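Long-range contacts in alpha-galactosidase (Thermus thermophilus, PDB 6LCJ), which probably hydrolyses terminal alpha-galactosyl groups from galactosides and assembles as a hexamer: residues Leu106-Leu111 against Gly131-Ala136; Leu15-Leu20 against Arg32-Phe37; Ala318-Ala323 against Val343-Gly348; Gly44-Gly49 against Ala56-Pro61; Asp78-Leu83 against Ala309-Ala314. All blocks are in the same frame, centred on the assembly; numbering follows the deposited sequence.

Contact 1. Residues Leu106-Leu111 against Gly131-Ala136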
# COMPACT_ATOMS: atom_id res chain seq x y z
N LEU E 106 7.58 32.65 -24.53
CA LEU E 106 8.13 33.21 -23.30
C LEU E 106 9.50 32.58 -23.09
O LEU E 106 9.60 31.38 -22.86
CB LEU E 106 7.21 32.91 -22.12
CG LEU E 106 7.76 33.36 -20.76
CD1 LEU E 106 7.59 34.88 -20.62
CD2 LEU E 106 7.11 32.59 -19.61
N GLY E 107 10.55 33.40 -23.16
CA GLY E 107 11.91 32.90 -23.04
C GLY E 107 12.80 33.67 -22.08
O GLY E 107 12.85 34.90 -22.11
N ALA E 108 13.53 32.95 -21.24
CA ALA E 108 14.44 33.60 -20.30
C ALA E 108 15.62 34.25 -21.01
O ALA E 108 16.18 33.71 -21.97
CB ALA E 108 14.96 32.58 -19.29
N LEU E 109 16.01 35.42 -20.53
CA LEU E 109 17.20 36.11 -20.99
C LEU E 109 18.39 35.93 -20.05
O LEU E 109 19.47 36.42 -20.36
CB LEU E 109 16.91 37.60 -21.20
CG LEU E 109 15.89 37.85 -22.31
CD1 LEU E 109 15.66 39.34 -22.54
CD2 LEU E 109 16.33 37.18 -23.61
N ASP E 110 18.20 35.26 -18.91
CA ASP E 110 19.24 34.94 -17.94
C ASP E 110 19.24 33.43 -17.65
O ASP E 110 18.38 32.68 -18.11
CB ASP E 110 19.05 35.72 -16.63
CG ASP E 110 19.13 37.22 -16.82
OD1 ASP E 110 20.20 37.73 -17.25
OD2 ASP E 110 18.13 37.91 -16.53
N LEU E 111 20.19 33.03 -16.80
CA LEU E 111 20.39 31.63 -16.43
C LEU E 111 19.35 31.13 -15.44
O LEU E 111 18.83 31.88 -14.61
CB LEU E 111 21.76 31.46 -15.76
CG LEU E 111 23.02 31.78 -16.55
CD1 LEU E 111 24.17 32.07 -15.60
CD2 LEU E 111 23.35 30.61 -17.47
N GLY E 131 15.16 37.54 -13.02
CA GLY E 131 15.77 37.90 -14.28
C GLY E 131 14.73 38.40 -15.26
O GLY E 131 13.56 38.60 -14.92
N ALA E 132 15.20 38.60 -16.49
CA ALA E 132 14.40 39.16 -17.56
C ALA E 132 13.85 38.05 -18.45
O ALA E 132 14.26 36.89 -18.37
CB ALA E 132 15.23 40.14 -18.40
N TRP E 133 12.92 38.45 -19.32
CA TRP E 133 12.19 37.53 -20.17
C TRP E 133 11.91 38.22 -21.49
O TRP E 133 11.68 39.42 -21.54
CB TRP E 133 10.85 37.10 -19.57
CG TRP E 133 10.94 36.42 -18.27
CD1 TRP E 133 10.94 37.02 -17.04
CD2 TRP E 133 11.02 35.01 -18.04
NE1 TRP E 133 11.03 36.06 -16.06
CE2 TRP E 133 11.07 34.82 -16.65
CE3 TRP E 133 11.05 33.89 -18.87
CZ2 TRP E 133 11.16 33.55 -16.07
CZ3 TRP E 133 11.14 32.63 -18.30
CH2 TRP E 133 11.20 32.47 -16.91
N PHE E 134 11.90 37.43 -22.56
CA PHE E 134 11.42 37.88 -23.85
C PHE E 134 10.03 37.29 -24.03
O PHE E 134 9.83 36.10 -23.78
CB PHE E 134 12.34 37.44 -24.98
CG PHE E 134 11.89 37.93 -26.33
CD1 PHE E 134 11.73 39.28 -26.56
CD2 PHE E 134 11.60 37.03 -27.34
CE1 PHE E 134 11.31 39.75 -27.79
CE2 PHE E 134 11.16 37.48 -28.57
CZ PHE E 134 11.02 38.85 -28.80
N LEU E 135 9.08 38.13 -24.42
CA LEU E 135 7.72 37.67 -24.69
C LEU E 135 7.30 38.19 -26.05
O LEU E 135 7.46 39.38 -26.34
CB LEU E 135 6.74 38.12 -23.61
CG LEU E 135 5.25 38.02 -23.97
CD1 LEU E 135 4.79 36.59 -23.91
CD2 LEU E 135 4.42 38.91 -23.07
N ALA E 136 6.76 37.30 -26.88
CA ALA E 136 6.44 37.65 -28.25
C ALA E 136 5.27 36.80 -28.71
O ALA E 136 5.02 35.71 -28.19
CB ALA E 136 7.66 37.45 -29.15

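Contact 2. Residues Leu15-Leu20 against Arg32-Phe37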
# COMPACT_ATOMS: atom_id res chain seq x y z
N LEU E 15 -1.01 39.40 -18.62
CA LEU E 15 0.15 38.80 -17.99
C LEU E 15 0.37 39.38 -16.61
O LEU E 15 -0.15 40.45 -16.26
CB LEU E 15 1.44 38.98 -18.80
CG LEU E 15 1.92 40.43 -18.75
CD1 LEU E 15 3.41 40.54 -18.66
CD2 LEU E 15 1.43 41.04 -19.97
N ARG E 16 1.18 38.68 -15.84
CA ARG E 16 1.56 39.09 -14.51
C ARG E 16 3.08 39.11 -14.45
O ARG E 16 3.72 38.06 -14.57
CB ARG E 16 0.98 38.16 -13.46
CG ARG E 16 0.69 38.86 -12.18
CD ARG E 16 0.11 37.91 -11.20
NE ARG E 16 0.25 38.43 -9.85
CZ ARG E 16 -0.56 38.12 -8.86
NH1 ARG E 16 -1.58 37.28 -9.07
NH2 ARG E 16 -0.36 38.64 -7.66
N ALA E 17 3.65 40.29 -14.27
CA ALA E 17 5.09 40.45 -14.18
C ALA E 17 5.37 41.68 -13.34
O ALA E 17 4.48 42.48 -13.07
CB ALA E 17 5.73 40.57 -15.57
N GLU E 18 6.62 41.82 -12.91
CA GLU E 18 7.00 42.96 -12.09
C GLU E 18 7.39 44.17 -12.91
O GLU E 18 7.33 45.30 -12.40
CB GLU E 18 8.15 42.60 -11.16
CG GLU E 18 7.87 41.39 -10.31
CD GLU E 18 8.98 41.11 -9.34
OE1 GLU E 18 9.17 39.92 -9.00
OE2 GLU E 18 9.67 42.08 -8.91
N GLY E 19 7.78 43.99 -14.17
CA GLY E 19 8.10 45.11 -15.02
C GLY E 19 7.91 44.74 -16.48
O GLY E 19 7.78 43.56 -16.83
N LEU E 20 7.90 45.76 -17.32
CA LEU E 20 7.72 45.55 -18.75
C LEU E 20 8.37 46.70 -19.50
O LEU E 20 8.28 47.86 -19.08
CB LEU E 20 6.23 45.43 -19.10
CG LEU E 20 5.86 45.24 -20.58
CD1 LEU E 20 4.56 44.47 -20.69
CD2 LEU E 20 5.73 46.57 -21.32
N ARG E 32 11.10 37.09 -10.98
CA ARG E 32 11.41 35.70 -10.65
C ARG E 32 10.34 34.76 -11.20
O ARG E 32 10.66 33.68 -11.70
CB ARG E 32 11.55 35.53 -9.14
CG ARG E 32 12.55 34.45 -8.74
CD ARG E 32 12.20 33.82 -7.40
NE ARG E 32 12.85 32.52 -7.20
CZ ARG E 32 12.20 31.39 -6.91
NH1 ARG E 32 10.88 31.39 -6.80
NH2 ARG E 32 12.87 30.25 -6.75
N GLU E 33 9.08 35.17 -11.13
CA GLU E 33 8.00 34.39 -11.72
C GLU E 33 7.13 35.30 -12.57
O GLU E 33 6.79 36.41 -12.14
CB GLU E 33 7.14 33.69 -10.67
CG GLU E 33 6.23 32.67 -11.31
CD GLU E 33 5.41 31.89 -10.32
OE1 GLU E 33 5.97 31.42 -9.30
OE2 GLU E 33 4.18 31.77 -10.56
N VAL E 34 6.79 34.85 -13.77
CA VAL E 34 5.94 35.61 -14.67
C VAL E 34 4.86 34.68 -15.20
O VAL E 34 5.07 33.47 -15.35
CB VAL E 34 6.72 36.27 -15.83
CG1 VAL E 34 7.77 37.25 -15.28
CG2 VAL E 34 7.37 35.23 -16.73
N ARG E 35 3.68 35.24 -15.45
CA ARG E 35 2.54 34.48 -15.92
C ARG E 35 1.99 35.18 -17.15
O ARG E 35 1.70 36.37 -17.10
CB ARG E 35 1.47 34.37 -14.84
CG ARG E 35 1.97 33.70 -13.58
CD ARG E 35 0.86 33.05 -12.80
NE ARG E 35 1.39 32.30 -11.68
CZ ARG E 35 0.67 31.81 -10.68
NH1 ARG E 35 -0.64 32.01 -10.66
NH2 ARG E 35 1.27 31.13 -9.71
N VAL E 36 1.87 34.44 -18.24
CA VAL E 36 1.36 34.96 -19.50
C VAL E 36 0.17 34.11 -19.90
O VAL E 36 0.26 32.88 -19.88
CB VAL E 36 2.44 34.95 -20.60
CG1 VAL E 36 1.86 35.43 -21.91
CG2 VAL E 36 3.63 35.80 -20.20
N PHE E 37 -0.95 34.76 -20.24
CA PHE E 37 -2.14 33.99 -20.59
C PHE E 37 -2.42 34.14 -22.07
O PHE E 37 -2.48 35.27 -22.57
CB PHE E 37 -3.35 34.44 -19.77
CG PHE E 37 -3.13 34.36 -18.30
CD1 PHE E 37 -3.52 33.25 -17.58
CD2 PHE E 37 -2.50 35.40 -17.63
CE1 PHE E 37 -3.29 33.17 -16.22
CE2 PHE E 37 -2.25 35.33 -16.28
CZ PHE E 37 -2.65 34.22 -15.56

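Contact 3. Residues Ala318-Ala323 against Val343-Gly348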
# COMPACT_ATOMS: atom_id res chain seq x y z
N ALA E 318 24.30 28.67 -12.99
CA ALA E 318 25.27 29.70 -12.60
C ALA E 318 26.66 29.12 -12.33
O ALA E 318 27.66 29.68 -12.78
CB ALA E 318 24.78 30.49 -11.39
N ARG E 319 26.74 28.01 -11.58
CA ARG E 319 28.03 27.32 -11.42
C ARG E 319 28.58 26.87 -12.76
O ARG E 319 29.77 27.01 -13.04
CB ARG E 319 27.91 26.10 -10.49
CG ARG E 319 27.73 26.41 -9.02
CD ARG E 319 27.31 25.16 -8.23
NE ARG E 319 27.41 23.97 -9.07
CZ ARG E 319 26.49 23.00 -9.09
NH1 ARG E 319 25.43 23.08 -8.29
NH2 ARG E 319 26.64 21.95 -9.92
N TYR E 320 27.71 26.28 -13.59
CA TYR E 320 28.14 25.74 -14.87
C TYR E 320 28.74 26.82 -15.75
O TYR E 320 29.78 26.60 -16.39
CB TYR E 320 26.95 25.08 -15.58
CG TYR E 320 27.18 24.72 -17.03
CD1 TYR E 320 27.84 23.53 -17.38
CD2 TYR E 320 26.74 25.55 -18.05
CE1 TYR E 320 28.04 23.20 -18.72
CE2 TYR E 320 26.94 25.24 -19.38
CZ TYR E 320 27.58 24.07 -19.72
OH TYR E 320 27.77 23.76 -21.04
N ARG E 321 28.10 27.99 -15.80
CA ARG E 321 28.57 29.03 -16.70
C ARG E 321 29.94 29.56 -16.28
O ARG E 321 30.80 29.81 -17.14
CB ARG E 321 27.55 30.15 -16.76
CG ARG E 321 27.95 31.29 -17.64
CD ARG E 321 27.33 31.15 -18.99
NE ARG E 321 27.62 32.30 -19.84
CZ ARG E 321 27.42 32.31 -21.15
NH1 ARG E 321 26.92 31.23 -21.75
NH2 ARG E 321 27.70 33.39 -21.87
N LYS E 322 30.17 29.72 -14.97
CA LYS E 322 31.48 30.16 -14.49
C LYS E 322 32.55 29.12 -14.75
O LYS E 322 33.67 29.46 -15.14
CB LYS E 322 31.41 30.50 -13.01
CG LYS E 322 30.61 31.76 -12.70
CD LYS E 322 30.42 31.96 -11.19
CE LYS E 322 29.04 32.56 -10.85
NZ LYS E 322 28.37 31.78 -9.75
N ALA E 323 32.24 27.83 -14.57
CA ALA E 323 33.21 26.79 -14.88
C ALA E 323 33.54 26.77 -16.37
O ALA E 323 34.72 26.69 -16.75
CB ALA E 323 32.67 25.42 -14.45
N VAL E 343 21.73 23.59 -23.08
CA VAL E 343 21.72 24.25 -24.38
C VAL E 343 21.85 25.76 -24.23
O VAL E 343 22.81 26.37 -24.69
CB VAL E 343 20.48 23.83 -25.19
CG1 VAL E 343 20.27 24.77 -26.35
CG2 VAL E 343 20.65 22.40 -25.69
N LEU E 344 20.90 26.39 -23.53
CA LEU E 344 20.87 27.85 -23.53
C LEU E 344 22.01 28.43 -22.69
O LEU E 344 22.62 29.42 -23.08
CB LEU E 344 19.51 28.33 -23.03
CG LEU E 344 18.42 27.87 -24.01
CD1 LEU E 344 17.00 28.19 -23.53
CD2 LEU E 344 18.66 28.46 -25.39
N ALA E 345 22.34 27.79 -21.56
CA ALA E 345 23.40 28.32 -20.71
C ALA E 345 24.79 28.20 -21.35
O ALA E 345 25.75 28.80 -20.82
CB ALA E 345 23.38 27.61 -19.35
N SER E 346 24.93 27.46 -22.45
CA SER E 346 26.19 27.31 -23.16
C SER E 346 26.42 28.40 -24.18
O SER E 346 27.55 28.54 -24.66
CB SER E 346 26.25 25.95 -23.89
OG SER E 346 26.39 24.87 -22.98
N LEU E 347 25.39 29.15 -24.53
CA LEU E 347 25.50 30.12 -25.62
C LEU E 347 26.50 31.21 -25.27
O LEU E 347 26.57 31.68 -24.13
CB LEU E 347 24.13 30.72 -25.91
CG LEU E 347 23.05 29.75 -26.40
CD1 LEU E 347 21.70 30.46 -26.64
CD2 LEU E 347 23.53 29.04 -27.67
N GLY E 348 27.29 31.61 -26.27
CA GLY E 348 28.35 32.57 -26.08
C GLY E 348 29.69 31.97 -25.71
O GLY E 348 30.71 32.63 -25.88

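Contact 4. Residues Gly44-Gly49 against Ala56-Pro61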
# COMPACT_ATOMS: atom_id res chain seq x y z
N GLY E 44 -0.85 23.39 -28.68
CA GLY E 44 0.47 22.83 -28.47
C GLY E 44 1.28 23.65 -27.49
O GLY E 44 1.13 24.87 -27.39
N PHE E 45 2.15 22.95 -26.76
CA PHE E 45 3.15 23.56 -25.90
C PHE E 45 4.53 23.20 -26.43
O PHE E 45 4.80 22.03 -26.73
CB PHE E 45 2.99 23.10 -24.44
CG PHE E 45 4.18 23.44 -23.53
CD1 PHE E 45 4.59 24.76 -23.36
CD2 PHE E 45 4.86 22.44 -22.84
CE1 PHE E 45 5.67 25.07 -22.51
CE2 PHE E 45 5.94 22.76 -21.99
CZ PHE E 45 6.34 24.07 -21.83
N PHE E 46 5.39 24.21 -26.58
CA PHE E 46 6.76 23.93 -26.99
C PHE E 46 7.57 23.50 -25.76
O PHE E 46 7.84 24.30 -24.85
CB PHE E 46 7.41 25.13 -27.67
CG PHE E 46 8.84 24.88 -28.05
CD1 PHE E 46 9.15 23.93 -29.00
CD2 PHE E 46 9.87 25.58 -27.44
CE1 PHE E 46 10.47 23.68 -29.35
CE2 PHE E 46 11.19 25.34 -27.79
CZ PHE E 46 11.49 24.39 -28.75
N ARG E 47 7.97 22.24 -25.76
CA ARG E 47 8.65 21.64 -24.63
C ARG E 47 10.14 21.64 -24.95
O ARG E 47 10.61 20.80 -25.73
CB ARG E 47 8.10 20.24 -24.38
CG ARG E 47 8.50 19.64 -23.05
CD ARG E 47 9.78 18.83 -23.16
NE ARG E 47 10.13 18.25 -21.87
CZ ARG E 47 11.29 17.66 -21.61
NH1 ARG E 47 12.21 17.57 -22.55
NH2 ARG E 47 11.52 17.16 -20.40
N HIS E 48 10.88 22.59 -24.39
CA HIS E 48 12.33 22.67 -24.61
C HIS E 48 13.10 21.94 -23.50
O HIS E 48 13.14 22.40 -22.35
CB HIS E 48 12.79 24.11 -24.71
CG HIS E 48 14.22 24.20 -25.13
ND1 HIS E 48 15.22 24.66 -24.29
CD2 HIS E 48 14.84 23.77 -26.25
CE1 HIS E 48 16.38 24.56 -24.91
NE2 HIS E 48 16.18 24.03 -26.10
N GLY E 49 13.74 20.84 -23.85
CA GLY E 49 14.55 20.10 -22.90
C GLY E 49 15.82 20.84 -22.50
O GLY E 49 16.27 21.80 -23.14
N ALA E 56 13.33 18.20 -27.38
CA ALA E 56 12.71 19.47 -27.73
C ALA E 56 11.66 19.18 -28.80
O ALA E 56 11.99 18.66 -29.87
CB ALA E 56 13.75 20.47 -28.25
N ALA E 57 10.40 19.51 -28.50
CA ALA E 57 9.32 19.20 -29.43
C ALA E 57 8.04 19.89 -28.96
O ALA E 57 7.94 20.32 -27.81
CB ALA E 57 9.08 17.69 -29.54
N TRP E 58 7.07 19.97 -29.87
CA TRP E 58 5.72 20.42 -29.54
C TRP E 58 4.92 19.25 -28.98
O TRP E 58 4.86 18.18 -29.60
CB TRP E 58 5.02 20.99 -30.77
CG TRP E 58 5.55 22.34 -31.21
CD1 TRP E 58 6.53 22.58 -32.13
CD2 TRP E 58 5.14 23.62 -30.71
NE1 TRP E 58 6.75 23.94 -32.25
CE2 TRP E 58 5.91 24.59 -31.38
CE3 TRP E 58 4.20 24.04 -29.76
CZ2 TRP E 58 5.77 25.96 -31.15
CZ3 TRP E 58 4.06 25.39 -29.52
CH2 TRP E 58 4.84 26.34 -30.21
N VAL E 59 4.31 19.44 -27.82
CA VAL E 59 3.52 18.39 -27.19
C VAL E 59 2.12 18.92 -26.89
O VAL E 59 1.84 20.12 -26.94
CB VAL E 59 4.17 17.85 -25.89
CG1 VAL E 59 5.60 17.46 -26.14
CG2 VAL E 59 4.06 18.88 -24.77
N ASP E 60 1.23 17.98 -26.56
CA ASP E 60 -0.13 18.29 -26.16
C ASP E 60 -0.14 18.50 -24.65
O ASP E 60 0.08 17.54 -23.90
CB ASP E 60 -1.06 17.15 -26.55
CG ASP E 60 -2.53 17.46 -26.30
OD1 ASP E 60 -2.87 18.46 -25.64
OD2 ASP E 60 -3.36 16.66 -26.79
N PRO E 61 -0.39 19.71 -24.15
CA PRO E 61 -0.37 19.92 -22.70
C PRO E 61 -1.55 19.30 -22.00
O PRO E 61 -1.61 19.37 -20.77
CB PRO E 61 -0.39 21.45 -22.56
CG PRO E 61 -0.69 22.01 -23.93
CD PRO E 61 -0.97 20.87 -24.86

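Contact 5. Residues Asp78-Leu83 against Ala309-Ala314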
# COMPACT_ATOMS: atom_id res chain seq x y z
N ASP E 78 17.81 14.70 -18.97
CA ASP E 78 17.22 16.03 -18.92
C ASP E 78 17.51 16.63 -17.54
O ASP E 78 18.13 15.99 -16.68
CB ASP E 78 15.71 15.96 -19.21
CG ASP E 78 15.17 17.20 -19.93
OD1 ASP E 78 15.66 18.32 -19.67
OD2 ASP E 78 14.23 17.04 -20.74
N ASP E 79 17.07 17.86 -17.35
CA ASP E 79 16.94 18.45 -16.03
C ASP E 79 16.08 17.53 -15.16
O ASP E 79 14.90 17.31 -15.48
CB ASP E 79 16.30 19.84 -16.17
CG ASP E 79 16.18 20.60 -14.85
OD1 ASP E 79 16.11 19.99 -13.76
OD2 ASP E 79 16.12 21.84 -14.94
N PRO E 80 16.63 16.96 -14.08
CA PRO E 80 15.84 16.00 -13.28
C PRO E 80 14.50 16.53 -12.81
O PRO E 80 13.53 15.76 -12.74
CB PRO E 80 16.76 15.68 -12.10
CG PRO E 80 18.14 15.93 -12.63
CD PRO E 80 18.00 17.11 -13.57
N PHE E 81 14.39 17.83 -12.53
CA PHE E 81 13.10 18.41 -12.18
C PHE E 81 12.08 18.19 -13.29
O PHE E 81 10.96 17.73 -13.04
CB PHE E 81 13.25 19.90 -11.87
CG PHE E 81 11.95 20.58 -11.56
CD1 PHE E 81 11.14 21.09 -12.58
CD2 PHE E 81 11.52 20.72 -10.24
CE1 PHE E 81 9.94 21.71 -12.30
CE2 PHE E 81 10.32 21.35 -9.95
CZ PHE E 81 9.53 21.84 -10.99
N LEU E 82 12.45 18.52 -14.53
CA LEU E 82 11.56 18.36 -15.67
C LEU E 82 11.04 16.94 -15.83
O LEU E 82 10.01 16.73 -16.47
CB LEU E 82 12.28 18.77 -16.96
CG LEU E 82 12.20 20.19 -17.51
CD1 LEU E 82 12.37 21.22 -16.42
CD2 LEU E 82 13.27 20.36 -18.58
N LEU E 83 11.76 15.95 -15.30
CA LEU E 83 11.42 14.55 -15.50
C LEU E 83 10.68 13.94 -14.31
O LEU E 83 10.11 12.86 -14.46
CB LEU E 83 12.69 13.74 -15.77
CG LEU E 83 13.43 14.04 -17.08
CD1 LEU E 83 14.59 13.09 -17.25
CD2 LEU E 83 12.49 13.97 -18.27
N ALA E 309 28.35 19.17 -15.02
CA ALA E 309 28.80 20.39 -14.35
C ALA E 309 27.65 21.28 -13.90
O ALA E 309 27.89 22.26 -13.18
CB ALA E 309 29.72 21.17 -15.28
N ALA E 310 26.41 20.99 -14.30
CA ALA E 310 25.27 21.85 -14.00
C ALA E 310 24.21 21.14 -13.17
O ALA E 310 23.11 21.69 -12.99
CB ALA E 310 24.66 22.40 -15.29
N LEU E 311 24.49 19.97 -12.65
CA LEU E 311 23.52 19.33 -11.78
C LEU E 311 23.25 20.21 -10.55
O LEU E 311 24.13 20.95 -10.10
CB LEU E 311 24.02 17.94 -11.37
CG LEU E 311 23.92 16.99 -12.58
CD1 LEU E 311 24.75 15.73 -12.40
CD2 LEU E 311 22.45 16.65 -12.94
N PRO E 312 22.03 20.17 -10.01
CA PRO E 312 20.91 19.28 -10.34
C PRO E 312 19.94 19.83 -11.37
O PRO E 312 18.81 19.39 -11.39
CB PRO E 312 20.20 19.12 -8.99
CG PRO E 312 20.55 20.37 -8.19
CD PRO E 312 21.65 21.12 -8.94
N GLY E 313 20.36 20.77 -12.20
CA GLY E 313 19.45 21.29 -13.20
C GLY E 313 19.55 22.78 -13.28
O GLY E 313 20.65 23.33 -13.14
N ALA E 314 18.41 23.46 -13.48
CA ALA E 314 18.41 24.92 -13.61
C ALA E 314 19.18 25.58 -12.48
O ALA E 314 19.82 26.62 -12.70
CB ALA E 314 16.97 25.44 -13.64

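Contact 1. Residues Leu106-Leu111 against Gly131-Ala136
Trp133, on strand 132-137, lays its indole across the neighbouring strand 102-108, where it meets Leu106, Gly107 and Ala108. At the root of the side chain Trp133 CB sits 3.9 Å from Gly107 O. Because CG stands anti to the carbonyl carbon (chi1 -59°), the benzo side of the ring is brought obliquely against the opposing backbone. There Trp133 CE3 lies 3.6 Å from Ala108 N and also touches CG of Leu106, while Trp133 CZ3 reaches CB of Ala108 at 3.9 Å. On the pyrrole side NE1 gives its hydrogen bond to the carbonyl of Gly31.

The backbones below are antiparallel. Gly107 and Phe134 exchange two nearly straight hydrogen bonds, Gly107 N to Phe134 O at 2.9 Å and Phe134 N to Gly107 O at 2.7 Å. Beyond Ala108 the pairing changes character: Leu109 N reaches Ala132 O (3.1 Å) from above the carbonyl plane, and the carboxylate of Asp110 then takes over, its OD2 accepting from Ala132 N at 3.0 Å. Gly131 fits beside this carboxylate, where a CB would collide with OD2.

Leu106, Trp133 and Leu135 share the face turned toward Val34 and Val36 of a second sheet, whereas Leu109 and Phe134 face helix 140-149. The arrangement is that of a beta sandwich: apolar groups pack between its sheets, while Gly31 O satisfies Trp133 NE1 and the Asp110 carboxylate satisfies Ala132 N.

Contact 2. Residues Leu15-Leu20 against Arg32-Phe37
Arg16 and Arg35 form the hydrogen-bonded pair that joins strands 12-17 and 33-37 antiparallel: Arg16 N donates to Arg35 O at 2.7 Å, and Arg35 N to Arg16 O at 3.0 Å. Val34 CA adds a CA-H...O contact to the same Arg16 O.

Apolar contacts lie on the inner face. Leu15 CB meets Val36 CG2 at 4.1 Å, and Ala17 CB meets Val34 CG1 at 3.9 Å; both valines continue onto Leu106 of the facing sheet. Further along, Glu18 and Gly19 both face Trp30 in a classic beta bulge, where the chain passes from one sheet of the sandwich into the other.

Charged groups occupy the other face. Arg35, its chain extended from CG to NE, grips Glu33 side-on, Arg35 NE and NH2 both meeting Glu33 OE2 at 3.1 Å in the guanidinium plane. Glu33 OE1 turns to Arg125, and Arg35 NH2 also bonds Asp256 O of a second subunit. A leucine at Arg35 would probably leave Glu33 OE2 without its two donors and that subunit's carbonyl without this partner. Arg16 NH1 stands 5.6 Å from Arg35 NH1, a proximity of like charges that Glu33 is likely to ease.

The chemistry thus divides the two faces, hydrocarbon for the sandwich core and a salt-bridged cluster whose arginine also hydrogen-bonds a neighbouring subunit of the hexamer.

Contact 3. Residues Ala318-Ala323 against Val343-Gly348
Helix 317-331 passes a short turn of helical backbone angles with its closest CA atoms, Arg321 and Ala345, 6.6 Å apart, and the contact is made largely by side chains of the helix. Two neighbouring residues do this. Tyr320, with CG anti to the backbone N (chi1 168°), brings its ring to the turn and donates from OH to Ser346 OG at 2.6 Å. The serine oxygen lies at the ring's edge, near its plane, and is itself bonded to Pro342 O, giving a chain of hydroxyls that ends on a carbonyl. Alongside, CD2 of the Tyr320 ring touches Ala345 CB at 4.2 Å.

The setting is the (beta/alpha)8 (TIM) barrel of this family: helix 317-331 is the link between strands 298-303 and 335-338 in a beta-alpha-beta crossover, and residues 343-348 belong to the loop that follows strand 335-338.

Arg321 works from the next position. Its chain bends at chi2 (97°), and this turn carries the guanidinium to the carbonyls of the loop. Arg321 NH1 donates to Ala345 O at 2.9 Å; the acceptor lies in the guanidinium plane, but the donor sits well above the carbonyl plane. NH1 also bonds Leu347 O, at a modelled separation too short to be taken literally, and NH2 adds a weak bond to that oxygen. One positive group thus appears to gather two backbone acceptors, though the Leu347 half is doubtful in detail, and it would be expected to stabilise their negative ends. Gly348 follows with a positive phi (90°), in a place where a CB would press against Arg321 NH2.

Contact 4. Residues Gly44-Gly49 against Ala56-Pro61
The side chains of Phe46 and Trp58 cross at about a right angle on one face of the hairpin formed by strands 44-48 and 56-59, while their ring planes are inclined at 54°. The edge of the phenyl ring is directed at the face of the indole, with centroids of the Phe46 ring and the Trp58 five-membered ring 5.4 Å apart. Closer in, Phe46 CB stands 3.7 Å from the centroid of the Trp58 six-membered ring, only 6° off its normal, a CH-pi contact. With CG anti to its carbonyl carbon (chi1 -72°), the tryptophan reaches back across the partner strand until Gly44 O lies at its edge. Arg97 makes a cation-pi contact with the same indole.

On the other face the orientation changes: Phe45 and Val59 lie side by side, pointing the same way, with Val59 CG2 4.1 Å from Phe45 CD2 at the ring's edge. Pro61 closes that end, Pro61 CG lying 3.9 Å from Phe45 CB. Arg47 bends away toward Asp78, which it meets in a salt bridge, and toward Leu55 O.

Both faces hang on four backbone bonds: Phe45 and Val59 exchange two, as do Arg47 and Ala57, the shortest being Arg47 N to Ala57 O at 2.8 Å.

Strand 56-59 is an outermost strand of its sheet within the chain, and the chemistry implies that ring packing supplements the backbone bonds, while the buried charge of Arg47 is probably balanced by the Asp78 carboxylate.

Contact 5. Residues Asp78-Leu83 against Ala309-Ala314
Asp79 turns its carboxylate toward Gly313 and Ala314 because CG lies anti to the backbone N (chi1 -177°), and the loop comes to meet it through a cis peptide before Pro312 and the backbone angles of Gly313 (phi 136°, psi -142°), which suit a residue lacking CB. A CB on Gly313 would collide with Asp79 OD1.

Both carboxylate oxygens are engaged. Asp79 OD2 accepts from Ala314 N at 3.2 Å, the donor standing above the carboxylate plane, and also forms a salt bridge with Arg114. Asp79 OD1 accepts from Phe81 N at 3.0 Å, so Asp79 is the N-cap of helix 80-84. Its own amide is held in turn: Asp79 N donates to Asp78 OD1 at 2.8 Å, and that oxygen also accepts from Trp50 N.

Pro80 CD lies 3.3 Å from Pro312 O, and Pro80 CG makes an apolar contact with Leu311 CD2 at 4.4 Å. Within the loop Gly313 N bonds Ala310 O at 3.0 Å. Replacing Asp79 by alanine removes both oxygens and is likely to leave Phe81 N uncapped, Ala314 N without this acceptor and Arg114 without this counter-charge.

The loop, running from barrel strand 298-303 to helix 317-331, is thereby fastened to a helix of the N-terminal part of the chain, more than two hundred residues earlier. One buried carboxylate, shared among at least two amides and an arginine, carries most of the polar chemistry of that junction.

How the contacts relate
Contacts 2, 4 and 1 follow one another along the chain and build the beta sandwich of the N-terminal region. Contacts 1 and 2 lie about 10 Å apart, centre to centre, and meet between its two sheets; contacts 1 and 4 sit on the same seven-stranded sheet, their centres about 17 Å apart. Contact 5 closes a loop of 225 residues, inside which contact 1 is nested, and a salt bridge joins it to contact 4. Contact 3, wholly within the barrel, is about 13 Å from contact 5, centre to centre, and joined to it by Arg319 and Leu311. Leu111 packs on Ala345, and His48 on Leu344, so sandwich and barrel pack on each other at several points.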